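Local coordinates for NreA protein (Staphylococcus carnosus subsp. carnosus TM300, PDB 4IUH) that binds nitrate in the cytosol and serves as the nitrate receptor of the staphylococcal nitrate regulation system, at residues G81-T86 / A120-K125; I55-A60 / A132-Q137. One frame throughout, in Å; residues are numbered along the deposited sequence.

Interaction 1: G81-T86 / A120-K125; sequences GLVIRT and AIPLWK
Val83 lowers its two methyl groups onto Ala120 and Pro122, and through this side chain helix 78-86 of the GAF domain meets strand 115-125 of the antiparallel sheet. It is a compact illustration of how a branched residue can carry a helix-on-strand contact. The axes of the two short segments come within 7.6 Å and cross at -54°. On the helix side, Val83 accounts for nearly all of the contact.

The apolar contacts divide between the two branches. CG2 of Val83 rests on CB of Ala120 at 3.7 Å. CG1 of Val83 lies over the face of the Pro122 ring, nearly above its N at 3.5 Å and 3.8 Å from its CB. With chi1 at 140°, well away from a staggered value, the two branches fall on Ala120 and Pro122, either side of Ile121, whose CB points away from the helix.

Contacts with the backbone add to these. CG2 of Val83 also approaches the carbonyl O of Ala120 at 3.6 Å, and CG1 borders the peptide link that joins Ile121 to Pro122.

Polar bonding runs alongside the contact rather than through it. Backbone hydrogen bonds to Lys90 and Leu133 hold Ala120 and Ile121, respectively, in the sheet. The tightest point is under CG1 of Val83, which sits 3.4 Å from CA of Pro122, closer than carbons usually pack.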
ATOM      1  N   GLY A  81      -0.270  -2.920   8.053  1.00 12.87           N
ATOM      2  CA  GLY A  81      -0.943  -3.408   9.244  1.00 14.26           C
ATOM      3  C   GLY A  81      -2.008  -2.450   9.741  1.00 14.46           C
ATOM      4  O   GLY A  81      -3.064  -2.871  10.207  1.00 15.76           O
ATOM      5  N   LEU A  82      -1.728  -1.157   9.647  1.00 16.88           N
ATOM      6  CA  LEU A  82      -2.676  -0.142  10.082  1.00 17.45           C
ATOM      7  C   LEU A  82      -3.954  -0.246   9.260  1.00 18.13           C
ATOM      8  O   LEU A  82      -5.066  -0.231   9.787  1.00 19.88           O
ATOM      9  CB  LEU A  82      -2.071   1.246   9.911  1.00 16.58           C
ATOM     10  CG  LEU A  82      -3.041   2.395  10.178  1.00 17.35           C
ATOM     11  CD1 LEU A  82      -3.518   2.363  11.619  1.00 19.28           C
ATOM     12  CD2 LEU A  82      -2.390   3.723   9.863  1.00 16.77           C
ATOM     13  N   VAL A  83      -3.767  -0.374   7.956  1.00 17.44           N
ATOM     14  CA  VAL A  83      -4.860  -0.413   7.005  1.00 18.42           C
ATOM     15  C   VAL A  83      -5.672  -1.694   7.183  1.00 20.76           C
ATOM     16  O   VAL A  83      -6.902  -1.660   7.198  1.00 24.94           O
ATOM     17  CB  VAL A  83      -4.304  -0.255   5.564  1.00 17.07           C
ATOM     18  CG1 VAL A  83      -5.007  -1.150   4.598  1.00 18.11           C
ATOM     19  CG2 VAL A  83      -4.378   1.202   5.123  1.00 16.43           C
ATOM     20  N   ILE A  84      -4.979  -2.815   7.346  1.00 17.96           N
ATOM     21  CA  ILE A  84      -5.640  -4.087   7.616  1.00 19.71           C
ATOM     22  C   ILE A  84      -6.427  -4.041   8.929  1.00 21.65           C
ATOM     23  O   ILE A  84      -7.569  -4.492   8.986  1.00 24.27           O
ATOM     24  CB  ILE A  84      -4.637  -5.249   7.624  1.00 19.28           C
ATOM     25  CG1 ILE A  84      -4.059  -5.447   6.221  1.00 18.16           C
ATOM     26  CG2 ILE A  84      -5.302  -6.534   8.100  1.00 21.36           C
ATOM     27  CD1 ILE A  84      -2.913  -6.419   6.175  1.00 18.01           C
ATOM     28  N   ARG A  85      -5.828  -3.468   9.967  1.00 25.24           N
ATOM     29  CA  ARG A  85      -6.508  -3.301  11.254  1.00 27.10           C
ATOM     30  C   ARG A  85      -7.799  -2.484  11.154  1.00 28.86           C
ATOM     31  O   ARG A  85      -8.873  -2.957  11.512  1.00 31.31           O
ATOM     32  CB  ARG A  85      -5.578  -2.628  12.267  1.00 26.35           C
ATOM     33  CG  ARG A  85      -4.709  -3.573  13.072  1.00 27.13           C
ATOM     34  CD  ARG A  85      -3.808  -2.797  14.029  1.00 27.09           C
ATOM     35  NE  ARG A  85      -4.410  -1.520  14.411  1.00 27.51           N
ATOM     36  CZ  ARG A  85      -3.802  -0.348  14.271  1.00 26.26           C
ATOM     37  NH1 ARG A  85      -2.571  -0.297  13.774  1.00 24.48           N
ATOM     38  NH2 ARG A  85      -4.419   0.772  14.634  1.00 27.12           N
ATOM     39  N   THR A  86      -7.684  -1.251  10.678  1.00 19.98           N
ATOM     40  CA  THR A  86      -8.818  -0.337  10.637  1.00 21.25           C
ATOM     41  C   THR A  86      -9.802  -0.715   9.542  1.00 24.76           C
ATOM     42  O   THR A  86     -10.985  -0.382   9.621  1.00 27.37           O
ATOM     43  CB  THR A  86      -8.356   1.095  10.373  1.00 19.94           C
ATOM     44  OG1 THR A  86      -7.697   1.149   9.099  1.00 17.91           O
ATOM     45  CG2 THR A  86      -7.398   1.555  11.463  1.00 19.83           C
ATOM     46  N   ALA A 120      -3.006   4.513   0.987  1.00 11.31           N
ATOM     47  CA  ALA A 120      -2.958   3.093   1.289  1.00 10.95           C
ATOM     48  C   ALA A 120      -4.388   2.599   1.388  1.00 11.79           C
ATOM     49  O   ALA A 120      -5.176   3.140   2.152  1.00 12.73           O
ATOM     50  CB  ALA A 120      -2.212   2.854   2.595  1.00 10.40           C
ATOM     51  N   ILE A 121      -4.729   1.578   0.611  1.00 10.28           N
ATOM     52  CA  ILE A 121      -6.111   1.114   0.552  1.00 11.56           C
ATOM     53  C   ILE A 121      -6.266  -0.343   0.972  1.00 11.96           C
ATOM     54  O   ILE A 121      -5.588  -1.221   0.440  1.00 11.80           O
ATOM     55  CB  ILE A 121      -6.700   1.309  -0.855  1.00 12.67           C
ATOM     56  CG1 ILE A 121      -6.682   2.793  -1.226  1.00 12.79           C
ATOM     57  CG2 ILE A 121      -8.114   0.781  -0.923  1.00 14.43           C
ATOM     58  CD1 ILE A 121      -6.895   3.040  -2.697  1.00 13.95           C
ATOM     59  N   PRO A 122      -7.173  -0.603   1.924  1.00 12.89           N
ATOM     60  CA  PRO A 122      -7.453  -1.968   2.378  1.00 13.81           C
ATOM     61  C   PRO A 122      -7.967  -2.836   1.249  1.00 15.06           C
ATOM     62  O   PRO A 122      -8.871  -2.424   0.520  1.00 16.16           O
ATOM     63  CB  PRO A 122      -8.542  -1.775   3.439  1.00 15.19           C
ATOM     64  CG  PRO A 122      -9.151  -0.444   3.127  1.00 15.47           C
ATOM     65  CD  PRO A 122      -8.022   0.389   2.603  1.00 13.62           C
ATOM     66  N   LEU A 123      -7.362  -4.010   1.096  1.00 16.52           N
ATOM     67  CA  LEU A 123      -7.808  -4.993   0.129  1.00 17.77           C
ATOM     68  C   LEU A 123      -8.676  -6.037   0.824  1.00 19.73           C
ATOM     69  O   LEU A 123      -8.222  -6.727   1.740  1.00 19.73           O
ATOM     70  CB  LEU A 123      -6.609  -5.679  -0.522  1.00 17.35           C
ATOM     71  CG  LEU A 123      -5.632  -4.800  -1.301  1.00 15.97           C
ATOM     72  CD1 LEU A 123      -4.516  -5.655  -1.886  1.00 16.30           C
ATOM     73  CD2 LEU A 123      -6.359  -4.008  -2.396  1.00 16.64           C
ATOM     74  N   TRP A 124      -9.921  -6.154   0.380  1.00 20.82           N
ATOM     75  CA  TRP A 124     -10.848  -7.117   0.956  1.00 23.27           C
ATOM     76  C   TRP A 124     -11.000  -8.346   0.077  1.00 25.27           C
ATOM     77  O   TRP A 124     -11.072  -8.246  -1.147  1.00 25.72           O
ATOM     78  CB  TRP A 124     -12.214  -6.479   1.180  1.00 24.96           C
ATOM     79  CG  TRP A 124     -12.224  -5.456   2.267  1.00 23.88           C
ATOM     80  CD1 TRP A 124     -11.577  -4.254   2.270  1.00 21.61           C
ATOM     81  CD2 TRP A 124     -12.926  -5.535   3.511  1.00 25.51           C
ATOM     82  NE1 TRP A 124     -11.829  -3.584   3.439  1.00 21.69           N
ATOM     83  CE2 TRP A 124     -12.656  -4.348   4.219  1.00 24.09           C
ATOM     84  CE3 TRP A 124     -13.756  -6.496   4.096  1.00 28.41           C
ATOM     85  CZ2 TRP A 124     -13.188  -4.094   5.479  1.00 25.51           C
ATOM     86  CZ3 TRP A 124     -14.280  -6.246   5.351  1.00 29.82           C
ATOM     87  CH2 TRP A 124     -13.994  -5.056   6.029  1.00 28.38           C
ATOM     88  N   LYS A 125     -11.031  -9.504   0.722  1.00 30.38           N
ATOM     89  CA  LYS A 125     -11.332 -10.760   0.063  1.00 32.57           C
ATOM     90  C   LYS A 125     -12.450 -11.402   0.872  1.00 35.55           C
ATOM     91  O   LYS A 125     -12.363 -11.472   2.101  1.00 35.43           O
ATOM     92  CB  LYS A 125     -10.103 -11.668   0.034  1.00 32.03           C
ATOM     93  CG  LYS A 125     -10.325 -12.951  -0.750  1.00 34.83           C
ATOM     94  CD  LYS A 125      -9.500 -14.109  -0.207  1.00 35.77           C
ATOM     95  CE  LYS A 125      -8.016 -13.875  -0.403  1.00 33.41           C
ATOM     96  NZ  LYS A 125      -7.218 -15.102  -0.106  1.00 34.97           N
TER

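Interaction 2: I55-A60 / A132-Q137; sequences IKWKYA and ALLLGQ
Trp57 spans the gap to Leu134, two strands away in the sheet, and shows how a large aromatic side chain can join strands whose backbones do not pair. The nearest CA atoms, those of Trp57 and Ala132, are 8.9 Å apart.

Along strand 54-61, Ile55 comes first and, like Trp57, packs on Ala80 of helix 78-86. At Trp57 the backbone makes an inverse gamma turn, and CG stands anti to the carbonyl carbon (chi1 -63°). From there the indole extends over Ala42 and Ala44 of the intervening strand 40-47, and the far end of its six-membered ring does the touching. CZ3 and CH2 of Trp57 meet CB of Leu134, each at 3.8 Å, and CD2 of Leu134 follows at 4.0 Å from CH2. The two side chains cross at about a right angle. Nearer the start of strand 128-138, CB of Ala132 points toward the indole but stays 4.8 Å from CH2 of Trp57, while the carbonyl O of Ala132 is 4.2 Å from CZ3 of Trp57. Both this O and CB of Leu134 come at a slant to the ring plane.

This crossing belongs to the GAF sheet, in which strand 40-47 is antiparallel to both strand 54-61 and strand 128-138. All three touching residues are buried; helix 78-86 meets the cluster at Trp57 and Ala132, whereas Leu134 packs on Phe40.

Past the tryptophan, Lys58 and Tyr59 both face Ile43 in a classic beta bulge, from which the strand runs on to Ala60.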
ATOM      1  N   ILE A  55       3.138 -10.198   7.045  1.00 19.49           N
ATOM      2  CA  ILE A  55       2.815  -9.415   5.865  1.00 17.67           C
ATOM      3  C   ILE A  55       4.087  -9.005   5.140  1.00 17.48           C
ATOM      4  O   ILE A  55       5.050  -8.541   5.754  1.00 17.55           O
ATOM      5  CB  ILE A  55       2.021  -8.148   6.227  1.00 15.73           C
ATOM      6  CG1 ILE A  55       0.706  -8.528   6.910  1.00 16.38           C
ATOM      7  CG2 ILE A  55       1.774  -7.295   4.981  1.00 14.21           C
ATOM      8  CD1 ILE A  55      -0.327  -9.129   5.973  1.00 16.90           C
ATOM      9  N   LYS A  56       4.093  -9.196   3.829  1.00 17.64           N
ATOM     10  CA  LYS A  56       5.213  -8.773   3.012  1.00 17.83           C
ATOM     11  C   LYS A  56       4.693  -7.969   1.832  1.00 16.54           C
ATOM     12  O   LYS A  56       3.572  -8.186   1.359  1.00 16.28           O
ATOM     13  CB  LYS A  56       6.006  -9.983   2.512  1.00 20.43           C
ATOM     14  CG  LYS A  56       6.812 -10.710   3.581  1.00 22.28           C
ATOM     15  CD  LYS A  56       7.621 -11.846   2.973  1.00 25.26           C
ATOM     16  CE  LYS A  56       8.419 -12.591   4.040  1.00 27.55           C
ATOM     17  NZ  LYS A  56       9.145 -13.787   3.498  1.00 31.00           N
ATOM     18  N   TRP A  57       5.499  -7.025   1.369  1.00 16.09           N
ATOM     19  CA  TRP A  57       5.197  -6.345   0.122  1.00 15.58           C
ATOM     20  C   TRP A  57       5.584  -7.278  -1.032  1.00 17.73           C
ATOM     21  O   TRP A  57       6.719  -7.274  -1.511  1.00 19.19           O
ATOM     22  CB  TRP A  57       5.917  -4.996   0.053  1.00 14.79           C
ATOM     23  CG  TRP A  57       5.463  -4.036   1.126  1.00 13.02           C
ATOM     24  CD1 TRP A  57       6.098  -3.756   2.305  1.00 12.98           C
ATOM     25  CD2 TRP A  57       4.267  -3.254   1.121  1.00 11.53           C
ATOM     26  NE1 TRP A  57       5.374  -2.834   3.032  1.00 11.54           N
ATOM     27  CE2 TRP A  57       4.247  -2.506   2.320  1.00 10.65           C
ATOM     28  CE3 TRP A  57       3.217  -3.090   0.205  1.00 11.20           C
ATOM     29  CZ2 TRP A  57       3.210  -1.620   2.631  1.00  9.53           C
ATOM     30  CZ3 TRP A  57       2.192  -2.211   0.516  1.00 10.07           C
ATOM     31  CH2 TRP A  57       2.195  -1.492   1.721  1.00  9.26           C
ATOM     32  N   LYS A  58       4.621  -8.098  -1.440  1.00 18.89           N
ATOM     33  CA  LYS A  58       4.844  -9.173  -2.401  1.00 21.39           C
ATOM     34  C   LYS A  58       5.076  -8.635  -3.815  1.00 22.15           C
ATOM     35  O   LYS A  58       5.907  -9.159  -4.550  1.00 24.53           O
ATOM     36  CB  LYS A  58       3.651 -10.136  -2.375  1.00 22.03           C
ATOM     37  CG  LYS A  58       3.863 -11.474  -3.070  1.00 25.10           C
ATOM     38  CD  LYS A  58       2.828 -12.496  -2.580  1.00 25.96           C
ATOM     39  CE  LYS A  58       2.957 -13.836  -3.294  1.00 29.39           C
ATOM     40  NZ  LYS A  58       2.385 -13.803  -4.673  1.00 30.49           N
ATOM     41  N   TYR A  59       4.350  -7.583  -4.185  1.00 19.95           N
ATOM     42  CA  TYR A  59       4.503  -6.974  -5.502  1.00 20.87           C
ATOM     43  C   TYR A  59       4.792  -5.481  -5.389  1.00 19.25           C
ATOM     44  O   TYR A  59       4.200  -4.786  -4.562  1.00 17.10           O
ATOM     45  CB  TYR A  59       3.244  -7.187  -6.347  1.00 21.40           C
ATOM     46  CG  TYR A  59       2.833  -8.633  -6.509  1.00 23.35           C
ATOM     47  CD1 TYR A  59       3.347  -9.411  -7.539  1.00 26.34           C
ATOM     48  CD2 TYR A  59       1.927  -9.220  -5.632  1.00 22.61           C
ATOM     49  CE1 TYR A  59       2.973 -10.737  -7.691  1.00 28.51           C
ATOM     50  CE2 TYR A  59       1.546 -10.543  -5.776  1.00 24.77           C
ATOM     51  CZ  TYR A  59       2.071 -11.294  -6.808  1.00 27.68           C
ATOM     52  OH  TYR A  59       1.691 -12.607  -6.953  1.00 30.18           O
ATOM     53  N   ALA A  60       5.698  -4.994  -6.228  1.00 20.69           N
ATOM     54  CA  ALA A  60       5.981  -3.566  -6.306  1.00 19.80           C
ATOM     55  C   ALA A  60       6.132  -3.104  -7.760  1.00 21.81           C
ATOM     56  O   ALA A  60       6.556  -3.868  -8.630  1.00 24.35           O
ATOM     57  CB  ALA A  60       7.216  -3.223  -5.505  1.00 19.79           C
ATOM     58  N   ALA A 132      -3.172  -4.872   1.515  1.00 12.34           N
ATOM     59  CA  ALA A 132      -3.178  -3.436   1.302  1.00 11.19           C
ATOM     60  C   ALA A 132      -2.582  -3.073  -0.049  1.00 11.09           C
ATOM     61  O   ALA A 132      -1.613  -3.684  -0.504  1.00 11.44           O
ATOM     62  CB  ALA A 132      -2.425  -2.729   2.427  1.00 10.16           C
ATOM     63  N   LEU A 133      -3.173  -2.075  -0.689  1.00 11.03           N
ATOM     64  CA  LEU A 133      -2.579  -1.489  -1.879  1.00 11.15           C
ATOM     65  C   LEU A 133      -2.004  -0.139  -1.490  1.00 10.14           C
ATOM     66  O   LEU A 133      -2.689   0.673  -0.863  1.00  9.80           O
ATOM     67  CB  LEU A 133      -3.620  -1.325  -2.989  1.00 12.38           C
ATOM     68  CG  LEU A 133      -3.159  -0.519  -4.203  1.00 12.91           C
ATOM     69  CD1 LEU A 133      -2.077  -1.267  -4.978  1.00 13.65           C
ATOM     70  CD2 LEU A 133      -4.327  -0.134  -5.113  1.00 14.35           C
ATOM     71  N   LEU A 134      -0.743   0.090  -1.844  1.00 10.03           N
ATOM     72  CA  LEU A 134      -0.098   1.372  -1.579  1.00  9.52           C
ATOM     73  C   LEU A 134       0.164   2.115  -2.885  1.00 10.44           C
ATOM     74  O   LEU A 134       0.792   1.583  -3.794  1.00 11.38           O
ATOM     75  CB  LEU A 134       1.216   1.158  -0.822  1.00  9.18           C
ATOM     76  CG  LEU A 134       2.108   2.377  -0.580  1.00  9.13           C
ATOM     77  CD1 LEU A 134       1.329   3.446   0.153  1.00  8.63           C
ATOM     78  CD2 LEU A 134       3.362   1.991   0.205  1.00  9.23           C
ATOM     79  N   LEU A 135      -0.334   3.339  -2.983  1.00 10.56           N
ATOM     80  CA  LEU A 135      -0.077   4.185  -4.141  1.00 11.78           C
ATOM     81  C   LEU A 135       0.710   5.393  -3.643  1.00 11.68           C
ATOM     82  O   LEU A 135       0.250   6.093  -2.746  1.00 11.13           O
ATOM     83  CB  LEU A 135      -1.400   4.610  -4.788  1.00 12.68           C
ATOM     84  CG  LEU A 135      -2.339   3.447  -5.144  1.00 13.09           C
ATOM     85  CD1 LEU A 135      -3.685   3.925  -5.657  1.00 14.33           C
ATOM     86  CD2 LEU A 135      -1.693   2.531  -6.169  1.00 14.09           C
ATOM     87  N   GLY A 136       1.901   5.622  -4.190  1.00 12.57           N
ATOM     88  CA  GLY A 136       2.779   6.652  -3.663  1.00 12.82           C
ATOM     89  C   GLY A 136       3.391   7.595  -4.689  1.00 14.75           C
ATOM     90  O   GLY A 136       3.525   7.252  -5.874  1.00 16.07           O
ATOM     91  N   GLN A 137       3.750   8.790  -4.226  1.00 15.29           N
ATOM     92  CA  GLN A 137       4.442   9.777  -5.052  1.00 17.51           C
ATOM     93  C   GLN A 137       5.814  10.086  -4.462  1.00 18.19           C
ATOM     94  O   GLN A 137       6.060   9.854  -3.279  1.00 16.95           O
ATOM     95  CB  GLN A 137       3.642  11.085  -5.149  1.00 18.42           C
ATOM     96  CG  GLN A 137       2.248  10.970  -5.749  1.00 18.39           C
ATOM     97  CD  GLN A 137       2.263  10.805  -7.260  1.00 20.29           C
ATOM     98  OE1 GLN A 137       2.986   9.967  -7.796  1.00 20.60           O
ATOM     99  NE2 GLN A 137       1.459  11.608  -7.953  1.00 21.96           N
TER

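After helix 25-36 and strand 40-47 the chain forms strand 54-61, then helix 78-86, then strands 115-125 and 128-138. Residues 120-125 return to helix 78-86 and close the shorter loop, interaction 1; residues 132-137 come back to strand 54-61 and close the longer one, interaction 2, with the first loop nested inside it. The two contacts, whose centres lie about 11 Å apart, share the sheet because their later strands are neighbours, and they join directly where CG1 of Val83 packs on CB of Ala132 at 3.7 Å. Between them they tie an outermost strand, two inner strands, 115-125 and 128-138, and the covering helix of one GAF domain.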